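Local coordinates for aminotransferase (Paracoccus denitrificans, PDB 4GRX), which probably transfers amino groups between amine donors and carbonyl acceptors, as expected of a pyridoxal-phosphate-dependent class III omega-aminotransferase, at residues 70-75 and 437-442; 113-118 and 279-284; 264-269 and 290-295; 392-397 and 430-435; 410-415 and 426-431. One frame throughout, in Å; residues are numbered along the deposited sequence.

Interaction 1: residues 70-75 and 437-442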
# COMPACT_ATOMS: atom_id res chain seq x y z
N ASN A 70 -7.87 13.62 -5.24
CA ASN A 70 -6.86 13.25 -6.22
C ASN A 70 -7.21 13.43 -7.71
O ASN A 70 -6.31 13.52 -8.55
CB ASN A 70 -6.42 11.80 -5.97
CG ASN A 70 -7.57 10.80 -6.05
OD1 ASN A 70 -8.73 11.16 -5.95
ND2 ASN A 70 -7.23 9.54 -6.23
N MET A 71 -8.50 13.46 -8.05
CA MET A 71 -8.87 13.57 -9.49
C MET A 71 -8.84 15.02 -10.01
O MET A 71 -9.79 15.49 -10.64
CB MET A 71 -10.23 12.93 -9.76
CG MET A 71 -10.42 11.57 -9.12
SD MET A 71 -9.95 10.25 -10.23
CE MET A 71 -9.51 9.06 -8.95
N VAL A 72 -7.74 15.71 -9.78
CA VAL A 72 -7.62 17.13 -10.11
C VAL A 72 -7.83 17.45 -11.59
O VAL A 72 -8.18 18.57 -11.94
CB VAL A 72 -6.28 17.69 -9.62
CG1 VAL A 72 -6.13 17.44 -8.12
CG2 VAL A 72 -5.13 17.06 -10.40
N ALA A 73 -7.61 16.46 -12.45
CA ALA A 73 -7.81 16.66 -13.87
C ALA A 73 -9.17 16.13 -14.35
O ALA A 73 -9.37 15.91 -15.54
CB ALA A 73 -6.67 16.04 -14.65
N GLY A 74 -10.09 15.93 -13.42
CA GLY A 74 -11.40 15.39 -13.75
C GLY A 74 -11.42 13.90 -14.01
O GLY A 74 -10.46 13.18 -13.75
N PHE A 75 -12.54 13.43 -14.55
CA PHE A 75 -12.79 12.01 -14.68
C PHE A 75 -12.68 11.49 -16.11
O PHE A 75 -12.98 10.32 -16.36
CB PHE A 75 -14.15 11.68 -14.08
CG PHE A 75 -14.27 12.04 -12.63
CD1 PHE A 75 -13.69 11.23 -11.66
CD2 PHE A 75 -14.94 13.19 -12.25
CE1 PHE A 75 -13.79 11.57 -10.32
CE2 PHE A 75 -15.05 13.53 -10.90
CZ PHE A 75 -14.48 12.72 -9.94
N PRO A 437 -12.70 20.60 -5.14
CA PRO A 437 -13.05 20.21 -6.51
C PRO A 437 -11.81 20.02 -7.41
O PRO A 437 -10.73 20.48 -7.07
CB PRO A 437 -13.88 21.41 -7.02
CG PRO A 437 -13.76 22.49 -6.00
CD PRO A 437 -12.81 22.06 -4.93
N PRO A 438 -11.97 19.33 -8.57
CA PRO A 438 -10.82 19.27 -9.48
C PRO A 438 -10.33 20.66 -9.91
O PRO A 438 -11.09 21.65 -9.89
CB PRO A 438 -11.37 18.52 -10.69
CG PRO A 438 -12.59 17.82 -10.22
CD PRO A 438 -13.17 18.69 -9.15
N PHE A 439 -9.07 20.72 -10.30
CA PHE A 439 -8.48 21.95 -10.81
C PHE A 439 -9.12 22.42 -12.13
O PHE A 439 -9.19 23.61 -12.39
CB PHE A 439 -6.96 21.79 -10.97
CG PHE A 439 -6.22 21.44 -9.68
CD1 PHE A 439 -4.90 21.01 -9.74
CD2 PHE A 439 -6.84 21.54 -8.43
CE1 PHE A 439 -4.21 20.70 -8.57
CE2 PHE A 439 -6.15 21.23 -7.26
CZ PHE A 439 -4.83 20.81 -7.33
N ILE A 440 -9.60 21.49 -12.94
CA ILE A 440 -10.25 21.82 -14.24
C ILE A 440 -11.60 22.55 -14.12
O ILE A 440 -12.31 22.74 -15.13
CB ILE A 440 -10.43 20.56 -15.12
CG1 ILE A 440 -11.38 19.55 -14.45
CG2 ILE A 440 -9.09 19.91 -15.42
CD1 ILE A 440 -12.17 18.72 -15.43
N LEU A 441 -11.94 22.98 -12.91
CA LEU A 441 -13.24 23.56 -12.59
C LEU A 441 -13.43 24.96 -13.18
O LEU A 441 -12.59 25.85 -12.95
CB LEU A 441 -13.44 23.61 -11.08
CG LEU A 441 -14.88 23.88 -10.63
CD1 LEU A 441 -15.68 22.58 -10.59
CD2 LEU A 441 -14.89 24.57 -9.27
N THR A 442 -14.54 25.15 -13.89
CA THR A 442 -14.87 26.41 -14.56
C THR A 442 -15.73 27.30 -13.66
O THR A 442 -16.43 26.80 -12.78
CB THR A 442 -15.63 26.18 -15.90
OG1 THR A 442 -16.98 25.75 -15.65
CG2 THR A 442 -14.92 25.16 -16.81

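Interaction 2: residues 113-118 and 279-284. With NA (sodium ion), chain E.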
# COMPACT_ATOMS: atom_id res chain seq x y z
N VAL A 113 12.78 15.09 -8.20
CA VAL A 113 13.79 15.85 -7.45
C VAL A 113 13.80 17.27 -7.99
O VAL A 113 13.90 18.24 -7.24
CB VAL A 113 15.18 15.19 -7.50
CG1 VAL A 113 16.30 16.18 -7.20
CG2 VAL A 113 15.22 14.01 -6.53
N GLU A 114 13.65 17.38 -9.30
CA GLU A 114 13.65 18.68 -9.94
C GLU A 114 12.50 19.61 -9.47
O GLU A 114 12.77 20.72 -8.98
CB GLU A 114 13.64 18.49 -11.45
CG GLU A 114 13.88 19.78 -12.19
CD GLU A 114 13.09 19.85 -13.47
OE1 GLU A 114 13.00 20.98 -14.01
OE2 GLU A 114 12.56 18.81 -13.94
N VAL A 115 11.25 19.14 -9.58
CA VAL A 115 10.07 19.91 -9.14
C VAL A 115 10.01 20.10 -7.62
O VAL A 115 9.27 20.94 -7.11
CB VAL A 115 8.73 19.29 -9.61
CG1 VAL A 115 8.68 19.20 -11.13
CG2 VAL A 115 8.49 17.92 -8.98
N SER A 116 10.79 19.29 -6.90
CA SER A 116 10.86 19.37 -5.45
C SER A 116 11.62 20.64 -5.12
O SER A 116 12.36 21.14 -5.96
CB SER A 116 11.58 18.14 -4.88
OG SER A 116 12.95 18.40 -4.60
N PRO A 117 11.45 21.17 -3.90
CA PRO A 117 12.25 22.32 -3.48
C PRO A 117 13.73 22.02 -3.22
O PRO A 117 14.52 22.95 -3.09
CB PRO A 117 11.56 22.76 -2.17
CG PRO A 117 10.82 21.54 -1.69
CD PRO A 117 10.39 20.84 -2.93
N PHE A 118 14.11 20.74 -3.15
CA PHE A 118 15.50 20.37 -2.83
C PHE A 118 16.43 20.50 -4.04
O PHE A 118 16.00 20.28 -5.18
CB PHE A 118 15.56 18.92 -2.31
CG PHE A 118 14.52 18.59 -1.26
CD1 PHE A 118 14.42 19.34 -0.09
CD2 PHE A 118 13.68 17.50 -1.43
CE1 PHE A 118 13.49 19.03 0.87
CE2 PHE A 118 12.73 17.18 -0.47
CZ PHE A 118 12.64 17.95 0.69
N ASN A 279 0.36 26.56 -4.91
CA ASN A 279 1.76 26.32 -5.29
C ASN A 279 2.07 24.87 -5.51
O ASN A 279 1.22 24.03 -5.27
CB ASN A 279 2.69 26.83 -4.20
CG ASN A 279 2.90 28.31 -4.30
OD1 ASN A 279 2.37 29.07 -3.49
ND2 ASN A 279 3.63 28.74 -5.32
N THR A 280 3.29 24.58 -5.95
CA THR A 280 3.68 23.20 -6.23
C THR A 280 3.71 22.37 -4.94
O THR A 280 3.52 21.15 -4.96
CB THR A 280 5.03 23.14 -6.94
OG1 THR A 280 5.02 24.05 -8.05
CG2 THR A 280 5.35 21.72 -7.45
N TRP A 281 3.96 23.04 -3.82
CA TRP A 281 4.05 22.38 -2.53
C TRP A 281 3.48 23.27 -1.49
O TRP A 281 3.61 24.49 -1.58
CB TRP A 281 5.50 22.06 -2.17
CG TRP A 281 6.19 21.23 -3.21
CD1 TRP A 281 7.17 21.65 -4.12
CD2 TRP A 281 5.97 19.82 -3.51
NE1 TRP A 281 7.56 20.61 -4.92
CE2 TRP A 281 6.88 19.48 -4.62
CE3 TRP A 281 5.14 18.83 -3.00
CZ2 TRP A 281 6.93 18.21 -5.17
CZ3 TRP A 281 5.21 17.54 -3.56
CH2 TRP A 281 6.09 17.25 -4.62
N GLY A 282 2.87 22.65 -0.48
CA GLY A 282 2.41 23.36 0.70
C GLY A 282 3.53 24.08 1.44
O GLY A 282 3.32 25.19 1.95
N CYS A 283 4.71 23.47 1.48
CA CYS A 283 5.86 24.10 2.12
C CYS A 283 6.41 25.31 1.34
O CYS A 283 7.05 26.19 1.91
CB CYS A 283 6.95 23.06 2.42
SG CYS A 283 7.56 22.16 0.98
N LEU A 284 6.15 25.37 0.04
CA LEU A 284 6.37 26.62 -0.68
C LEU A 284 5.39 27.68 -0.17
O LEU A 284 5.81 28.77 0.19
CB LEU A 284 6.26 26.45 -2.20
CG LEU A 284 7.34 25.57 -2.86
CD1 LEU A 284 7.05 25.31 -4.33
CD2 LEU A 284 8.75 26.13 -2.67
NA NA E . 14.60 20.56 -6.92
O HOH W 1 14.24 22.75 -7.16

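Interaction 3: residues 264-269 and 290-295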
# COMPACT_ATOMS: atom_id res chain seq x y z
N PRO A 264 14.38 15.26 12.51
CA PRO A 264 13.96 15.35 11.12
C PRO A 264 12.53 15.85 10.95
O PRO A 264 11.61 15.41 11.67
CB PRO A 264 14.09 13.91 10.64
CG PRO A 264 15.26 13.39 11.42
CD PRO A 264 15.06 13.98 12.79
N MET A 265 12.34 16.78 10.03
CA MET A 265 11.02 17.34 9.76
C MET A 265 10.55 16.84 8.41
O MET A 265 11.18 17.08 7.39
CB MET A 265 11.04 18.87 9.82
CG MET A 265 9.66 19.50 9.82
SD MET A 265 8.97 19.59 8.16
CE MET A 265 7.22 19.74 8.54
N ILE A 266 9.41 16.15 8.43
CA ILE A 266 8.87 15.55 7.23
C ILE A 266 7.59 16.27 6.86
O ILE A 266 6.69 16.44 7.70
CB ILE A 266 8.54 14.07 7.47
CG1 ILE A 266 9.68 13.36 8.24
CG2 ILE A 266 8.13 13.38 6.18
CD1 ILE A 266 10.90 13.08 7.42
N SER A 267 7.52 16.70 5.60
CA SER A 267 6.32 17.35 5.10
C SER A 267 5.41 16.39 4.34
O SER A 267 5.77 15.90 3.27
CB SER A 267 6.66 18.57 4.23
OG SER A 267 5.47 19.24 3.85
N ASP A 268 4.25 16.13 4.90
CA ASP A 268 3.27 15.29 4.23
C ASP A 268 2.51 16.11 3.18
O ASP A 268 1.56 16.82 3.49
CB ASP A 268 2.33 14.64 5.25
CG ASP A 268 1.47 13.54 4.64
OD1 ASP A 268 1.38 13.49 3.38
OD2 ASP A 268 0.88 12.75 5.41
N GLU A 269 2.96 15.99 1.94
CA GLU A 269 2.43 16.72 0.80
C GLU A 269 1.50 15.83 -0.02
O GLU A 269 1.34 16.02 -1.23
CB GLU A 269 3.59 17.20 -0.08
CG GLU A 269 4.56 18.17 0.59
CD GLU A 269 4.01 19.59 0.68
OE1 GLU A 269 2.90 19.84 0.17
OE2 GLU A 269 4.68 20.45 1.27
N PRO A 290 11.54 21.48 4.37
CA PRO A 290 11.50 20.22 5.11
C PRO A 290 12.75 19.43 4.82
O PRO A 290 13.48 19.78 3.90
CB PRO A 290 10.28 19.52 4.52
CG PRO A 290 10.26 19.99 3.10
CD PRO A 290 10.76 21.41 3.12
N ASP A 291 12.99 18.40 5.61
CA ASP A 291 14.08 17.49 5.39
C ASP A 291 13.67 16.40 4.40
O ASP A 291 14.52 15.77 3.79
CB ASP A 291 14.52 16.88 6.71
CG ASP A 291 14.97 17.92 7.72
OD1 ASP A 291 15.86 18.73 7.35
OD2 ASP A 291 14.47 17.93 8.87
N ALA A 292 12.37 16.17 4.26
CA ALA A 292 11.85 15.22 3.28
C ALA A 292 10.39 15.52 2.92
O ALA A 292 9.73 16.31 3.61
CB ALA A 292 11.98 13.79 3.79
N ILE A 293 9.90 14.91 1.85
CA ILE A 293 8.54 15.12 1.38
C ILE A 293 7.84 13.80 1.08
O ILE A 293 8.41 12.91 0.45
CB ILE A 293 8.53 16.06 0.15
CG1 ILE A 293 8.69 17.50 0.62
CG2 ILE A 293 7.25 15.90 -0.68
CD1 ILE A 293 8.90 18.50 -0.50
N ILE A 294 6.59 13.68 1.53
CA ILE A 294 5.78 12.51 1.23
C ILE A 294 4.74 12.94 0.20
O ILE A 294 3.94 13.84 0.45
CB ILE A 294 5.07 11.95 2.49
CG1 ILE A 294 6.05 11.77 3.64
CG2 ILE A 294 4.40 10.62 2.18
CD1 ILE A 294 7.20 10.84 3.33
N SER A 295 4.76 12.29 -0.96
CA SER A 295 3.87 12.66 -2.06
C SER A 295 3.01 11.49 -2.53
O SER A 295 3.43 10.34 -2.46
CB SER A 295 4.70 13.22 -3.21
OG SER A 295 4.07 13.00 -4.46

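Interaction 4: residues 392-397 and 430-435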
# COMPACT_ATOMS: atom_id res chain seq x y z
N ALA A 392 -13.22 24.70 3.76
CA ALA A 392 -14.23 24.12 4.65
C ALA A 392 -15.09 25.15 5.38
O ALA A 392 -14.63 26.24 5.75
CB ALA A 392 -13.60 23.15 5.63
N LEU A 393 -16.36 24.78 5.55
CA LEU A 393 -17.30 25.49 6.40
C LEU A 393 -17.54 24.67 7.68
O LEU A 393 -17.75 23.46 7.63
CB LEU A 393 -18.61 25.67 5.64
CG LEU A 393 -18.52 26.53 4.38
CD1 LEU A 393 -19.47 26.04 3.30
CD2 LEU A 393 -18.74 28.00 4.71
N GLU A 394 -17.50 25.33 8.83
CA GLU A 394 -17.75 24.63 10.10
C GLU A 394 -19.19 24.83 10.59
O GLU A 394 -19.60 25.95 10.85
CB GLU A 394 -16.79 25.11 11.16
CG GLU A 394 -16.97 24.39 12.47
CD GLU A 394 -16.10 23.15 12.59
OE1 GLU A 394 -15.20 22.92 11.73
OE2 GLU A 394 -16.31 22.41 13.57
N ALA A 395 -19.95 23.75 10.71
CA ALA A 395 -21.33 23.86 11.18
C ALA A 395 -21.40 23.92 12.70
O ALA A 395 -20.75 23.13 13.40
CB ALA A 395 -22.18 22.70 10.67
N VAL A 396 -22.18 24.86 13.22
CA VAL A 396 -22.30 25.00 14.67
C VAL A 396 -23.77 25.09 15.04
O VAL A 396 -24.56 25.64 14.28
CB VAL A 396 -21.53 26.24 15.19
CG1 VAL A 396 -20.05 26.13 14.84
CG2 VAL A 396 -22.11 27.52 14.62
N LYS A 397 -24.15 24.53 16.19
CA LYS A 397 -25.48 24.77 16.79
C LYS A 397 -25.61 26.22 17.24
O LYS A 397 -26.57 26.89 16.89
CB LYS A 397 -25.75 23.84 17.97
CG LYS A 397 -27.08 24.11 18.68
CD LYS A 397 -28.26 23.55 17.90
CE LYS A 397 -29.57 24.24 18.24
NZ LYS A 397 -30.69 23.75 17.38
N GLY A 430 -16.65 15.12 9.90
CA GLY A 430 -17.13 15.67 11.15
C GLY A 430 -18.15 16.72 10.81
O GLY A 430 -18.94 16.53 9.89
N GLN A 431 -18.12 17.84 11.51
CA GLN A 431 -19.00 18.96 11.17
C GLN A 431 -18.31 20.01 10.28
O GLN A 431 -18.74 21.17 10.21
CB GLN A 431 -19.66 19.54 12.42
CG GLN A 431 -20.52 18.50 13.15
CD GLN A 431 -21.38 19.06 14.26
OE1 GLN A 431 -21.74 20.24 14.27
NE2 GLN A 431 -21.74 18.20 15.21
N SER A 432 -17.26 19.57 9.59
CA SER A 432 -16.50 20.38 8.64
C SER A 432 -16.94 20.04 7.22
O SER A 432 -16.58 18.97 6.70
CB SER A 432 -14.99 20.11 8.77
OG SER A 432 -14.51 20.48 10.05
N ILE A 433 -17.72 20.93 6.60
CA ILE A 433 -18.14 20.77 5.21
C ILE A 433 -16.99 21.13 4.27
O ILE A 433 -16.60 22.30 4.15
CB ILE A 433 -19.34 21.67 4.90
CG1 ILE A 433 -20.43 21.47 5.95
CG2 ILE A 433 -19.86 21.43 3.48
CD1 ILE A 433 -21.10 22.75 6.39
N VAL A 434 -16.45 20.11 3.60
CA VAL A 434 -15.23 20.25 2.83
C VAL A 434 -15.52 20.37 1.34
O VAL A 434 -16.40 19.71 0.80
CB VAL A 434 -14.29 19.06 3.09
CG1 VAL A 434 -13.09 19.07 2.16
CG2 VAL A 434 -13.82 19.08 4.53
N LEU A 435 -14.77 21.24 0.69
CA LEU A 435 -14.87 21.42 -0.74
C LEU A 435 -13.46 21.38 -1.30
O LEU A 435 -12.59 22.18 -0.88
CB LEU A 435 -15.55 22.75 -1.04
CG LEU A 435 -17.04 22.92 -0.72
CD1 LEU A 435 -17.48 24.34 -1.07
CD2 LEU A 435 -17.90 21.90 -1.46
O HOH W 2 -15.33 19.88 12.69

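Interaction 5: residues 410-415 and 426-431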
# COMPACT_ATOMS: atom_id res chain seq x y z
N SER A 410 -26.67 13.84 13.57
CA SER A 410 -25.99 13.28 12.39
C SER A 410 -25.88 14.33 11.28
O SER A 410 -26.06 14.02 10.09
CB SER A 410 -26.71 12.04 11.85
OG SER A 410 -26.58 10.91 12.70
N VAL A 411 -25.58 15.56 11.68
CA VAL A 411 -25.60 16.70 10.76
C VAL A 411 -24.72 16.51 9.53
O VAL A 411 -25.11 16.85 8.40
CB VAL A 411 -25.26 18.01 11.51
CG1 VAL A 411 -24.84 19.09 10.55
CG2 VAL A 411 -26.49 18.45 12.29
N SER A 412 -23.53 15.95 9.77
CA SER A 412 -22.62 15.52 8.73
C SER A 412 -23.28 14.67 7.64
O SER A 412 -23.17 15.00 6.46
CB SER A 412 -21.48 14.71 9.35
OG SER A 412 -20.53 14.39 8.37
N GLU A 413 -23.96 13.59 8.04
CA GLU A 413 -24.66 12.73 7.08
C GLU A 413 -25.78 13.47 6.34
O GLU A 413 -25.92 13.35 5.13
CB GLU A 413 -25.20 11.45 7.73
CG GLU A 413 -24.13 10.52 8.29
CD GLU A 413 -22.95 10.31 7.34
OE1 GLU A 413 -23.18 9.89 6.18
OE2 GLU A 413 -21.78 10.53 7.77
N ARG A 414 -26.57 14.23 7.08
CA ARG A 414 -27.68 14.95 6.48
C ARG A 414 -27.19 15.84 5.35
O ARG A 414 -27.83 15.91 4.30
CB ARG A 414 -28.41 15.78 7.53
CG ARG A 414 -29.35 14.98 8.41
CD ARG A 414 -29.96 15.89 9.45
NE ARG A 414 -30.51 15.13 10.55
CZ ARG A 414 -31.81 15.01 10.82
NH1 ARG A 414 -32.72 15.64 10.08
NH2 ARG A 414 -32.18 14.27 11.85
N ILE A 415 -26.04 16.48 5.56
CA ILE A 415 -25.48 17.38 4.57
C ILE A 415 -24.95 16.62 3.33
O ILE A 415 -25.31 16.98 2.19
CB ILE A 415 -24.44 18.33 5.17
CG1 ILE A 415 -25.12 19.24 6.21
CG2 ILE A 415 -23.80 19.18 4.08
CD1 ILE A 415 -24.17 20.15 6.97
N CYS A 426 -20.42 16.09 -2.06
CA CYS A 426 -19.77 16.92 -1.08
C CYS A 426 -19.63 16.07 0.15
O CYS A 426 -20.64 15.60 0.67
CB CYS A 426 -20.63 18.14 -0.75
SG CYS A 426 -19.97 19.19 0.55
N ARG A 427 -18.40 15.85 0.62
CA ARG A 427 -18.20 14.98 1.76
C ARG A 427 -17.69 15.68 3.02
O ARG A 427 -16.50 16.01 3.11
CB ARG A 427 -17.28 13.81 1.40
CG ARG A 427 -17.67 12.49 2.08
CD ARG A 427 -18.11 12.68 3.52
NE ARG A 427 -19.25 11.83 3.84
CZ ARG A 427 -20.11 12.03 4.83
NH1 ARG A 427 -20.01 13.08 5.65
NH2 ARG A 427 -21.10 11.16 4.99
N PRO A 428 -18.59 15.91 4.00
CA PRO A 428 -18.25 16.49 5.28
C PRO A 428 -17.50 15.52 6.15
O PRO A 428 -17.86 14.37 6.24
CB PRO A 428 -19.62 16.77 5.90
CG PRO A 428 -20.52 16.96 4.73
CD PRO A 428 -20.05 15.86 3.82
N LEU A 429 -16.46 16.02 6.79
CA LEU A 429 -15.67 15.22 7.70
C LEU A 429 -15.94 15.85 9.03
O LEU A 429 -15.55 16.98 9.27
CB LEU A 429 -14.18 15.30 7.33
CG LEU A 429 -13.86 15.13 5.82
CD1 LEU A 429 -12.45 15.58 5.48
CD2 LEU A 429 -14.09 13.72 5.30
N GLY A 430 -16.65 15.12 9.90
CA GLY A 430 -17.13 15.67 11.15
C GLY A 430 -18.15 16.72 10.81
O GLY A 430 -18.94 16.53 9.89
N GLN A 431 -18.12 17.84 11.51
CA GLN A 431 -19.00 18.96 11.17
C GLN A 431 -18.31 20.01 10.28
O GLN A 431 -18.74 21.17 10.21
CB GLN A 431 -19.66 19.54 12.42
CG GLN A 431 -20.52 18.50 13.15
CD GLN A 431 -21.38 19.06 14.26
OE1 GLN A 431 -21.74 20.24 14.27
NE2 GLN A 431 -21.74 18.20 15.21

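Interaction 1: residues 70-75 and 437-442
The Phe-439 ring receives Val-72 CB over one of its faces, 3.7 Å from the ring centroid and 15° off the normal, a CH-pi contact displaced toward the rim. Val-72 CG1 continues across the same ring and ends 3.7 Å from Phe-439 CZ, a position set by chi1 of -56°, with CG1 anti to the carbonyl carbon. Arg-276 from a loop and Val-361 from helix 357-375 also touch the Phe-439 side chain. The motif beneath is a pair of type I beta turns, Met-71 to Gly-74 and Pro-438 to Leu-441, in two loops far apart in sequence. They are joined through Val-72 O, which takes two weak backbone bonds: Phe-439 N at 2.8 Å with a bent N-H...O angle of 122°, and Ile-440 N at 3.4 Å. Replacing Phe-439 by an alanine would probably strip Val-72 of its apolar cover and open a gap between the loops. Pro-438 CB sits 3.4 Å from Met-71 O, beside the inverse gamma turn centred on Met-71. Met-71 and Phe-75 also pack on Gly-93 of the second subunit, so the turn reaches the dimer interface. At the far end, Ile-440 CD1 lies 3.8 Å from Gly-74 CA.

Interaction 2: residues 113-118 and 279-284
Trp-281 projects its indole as a flat wedge against the turn that ends helix 103-115. Pro-117 CD is the bump over one ring face, 3.5 Å from Trp-281 NE1. On the opposite face the methyl CG2 of the preceding Thr-280 stands 3.5 Å above the ring plane, so the indole is sandwiched. Val-115 CG2 fits beside the six-membered ring, 4.1 Å from Trp-281 CZ2. Farther along, the pyrrolidine of Pro-117 lies against Cys-283 and Leu-284, with CG 4.3 Å from Cys-283 SG. With chi1 at -56°, Trp-281 CG stands anti to its own carbonyl carbon, and the pyrrole edge of the indole meets the turn. There NE1 donates to Val-115 O at 2.8 Å, nearly straight at 169°, with the acceptor in the ring plane. A leucine in place of Trp-281 would probably leave Val-115 O without its indole donor and Pro-117 CD without a flat surface to rest on. The chemistry divides the carbonyls of the turn: Val-115 O is taken by the indole, whereas those of Val-113, Glu-114, Ser-116 and Phe-118, with a water, bind sodium. A cation at a helix C-terminus is also likely to be favoured by the helix dipole.

Interaction 3: residues 264-269 and 290-295
Asp-291 has CG anti to its carbonyl carbon (chi1 -60°), which swings the carboxylate back along the neighbouring strand. OD2 accepts from Met-265 N at 2.7 Å and 167°, using its anti lone pair, while Asp-291 N returns a bond to Met-265 O. Ile-266 and Ile-294 take the same rotation about CA-CB, CG1 anti to the carbonyl carbon, which turns Ile-266 CG2 to 3.7 Å from Ile-294 CG1 on the side packed by helix 129-146. Parallel bridges follow in register. Ser-267 is held through both backbone polar atoms: its N donates to Ala-292 O at 3.0 Å and its O accepts from Ile-294 N at 2.9 Å, both nearly straight. On the Ser-267 side of the sheet, Glu-269 CG rests 3.7 Å from Ile-293 CG2. Its carboxylate takes the backbone N-H groups of Gly-282 and Cys-283, and Ser-267 OG meets OE2 from above the carboxylate plane. Asp-268 OD2 receives hydrogen bonds from His-163 and Asn-133 and lies close to the pyridine N1 of the modified residue at position 297, the position of the cofactor-binding aspartate in this family. The pair belongs to a beta-alpha-beta unit of the central seven-stranded sheet, the hallmark of fold type I pyridoxal-phosphate enzymes.

Interaction 4: residues 392-397 and 430-435
Leu-393 and Ile-433 form the hydrogen-bonded pair at the centre of this antiparallel ladder, each N-H meeting the other's carbonyl. Ile-433 N to Leu-393 O measures 2.7 Å. In return, Leu-393 N to Ile-433 O is 2.9 Å. Their side chains share one face of the sheet, where Ile-433 CD1 lies 3.9 Å from Leu-393 CB and, a little farther off, approaches Ala-395 CB. Helix 443-463 covers both residues and helix 357-375 adds to the cover over Leu-393, so this is the close, apolar side. Toward Gln-431 the ladder closes with Ala-395 N to Gln-431 O, 2.9 Å and 173°, the donor lying nearly along the C=O axis. The opposite face is mixed: Ala-392 CB and Val-434 CG2, 4.2 Å apart, are apolar at one end, and Glu-394, Ser-432 and a water lie at the other. Glu-394 extends with chi1 of -178° and then bends at chi2 (91°), which brings the carboxylate toward the Ser-432 hydroxyl. The water donates to Glu-394 OE2 at 2.9 Å and pairs with Ser-432 OG at 2.8 Å, bridging the two strands. Salt bridges from Arg-198 to OE2 and from Arg-385 to OE1 would balance the buried charge. Gln-431, partly exposed, sends its NE2 to Phe-405 O. One face under helices and the other partly polar fit an alpha/beta layer: strands 390-395 and 432-435 are neighbours in the three-stranded antiparallel sheet of the C-terminal part of this aminotransferase.

Interaction 5: residues 410-415 and 426-431
Arg-427 leaves its backbone with CB directed away from helix 411-421, but its tip meets Ser-412 and Glu-413 there. From CB the chain runs through CG and CD to NE, and bends at chi2 (-40°) and chi3 bring it back to the helix. Ala-416 of the helix and Phe-98 of the second subunit pack against this side chain. CZ comes 3.7 Å from Glu-413 OE2, and the guanidinium presents its edge to the helix. NH1 donates to Pro-428 O at 2.6 Å, in the carbonyl plane on a lone pair, which fixes the group against its own loop. The same nitrogen makes a weak bond to Ser-412 OG at 3.1 Å. NH2 forms a salt bridge with Glu-413 OE1 at 2.7 Å, whose hydrogen bond is weak, bent to 122°, the carboxylate and guanidinium planes standing 42° apart. Ser-412 OG also donates weakly to Gly-430 O at 3.1 Å. Beside this polar cluster, Pro-428 CG lies 4.0 Å from Ile-415 CG2. Leu-429 touches the bound delta-amino valeric acid. The first turn of helix 411-421 is thus bonded to a ligand-pocket loop whose Arg-427 side chain, about 6 Å from the ligand, is consistent with the arginine near the substrate carboxylate in related omega-aminotransferases.

How the interactions relate
Interactions 1, 3 and 4 are buried, whereas interactions 2 and 5 are partly exposed. Interactions 2 and 3 lie about 10 Å apart between centres and share a beta-alpha-beta unit: the carboxylate of Glu-269 ties the end of strand 265-268 to the start of the helix that begins just after Trp-281. Interactions 4 and 5, about 7 Å apart between centres, share Gly-430 and Gln-431 and stand on the opposite side of the chain's centre. The chemistry follows place. Sheet contacts 3 and 4 rest on backbone ladders, parallel and antiparallel; 5 on charge beside the ligand; 2 on a single indole bond beside sodium; and 1 on weak turn bonds and ring packing.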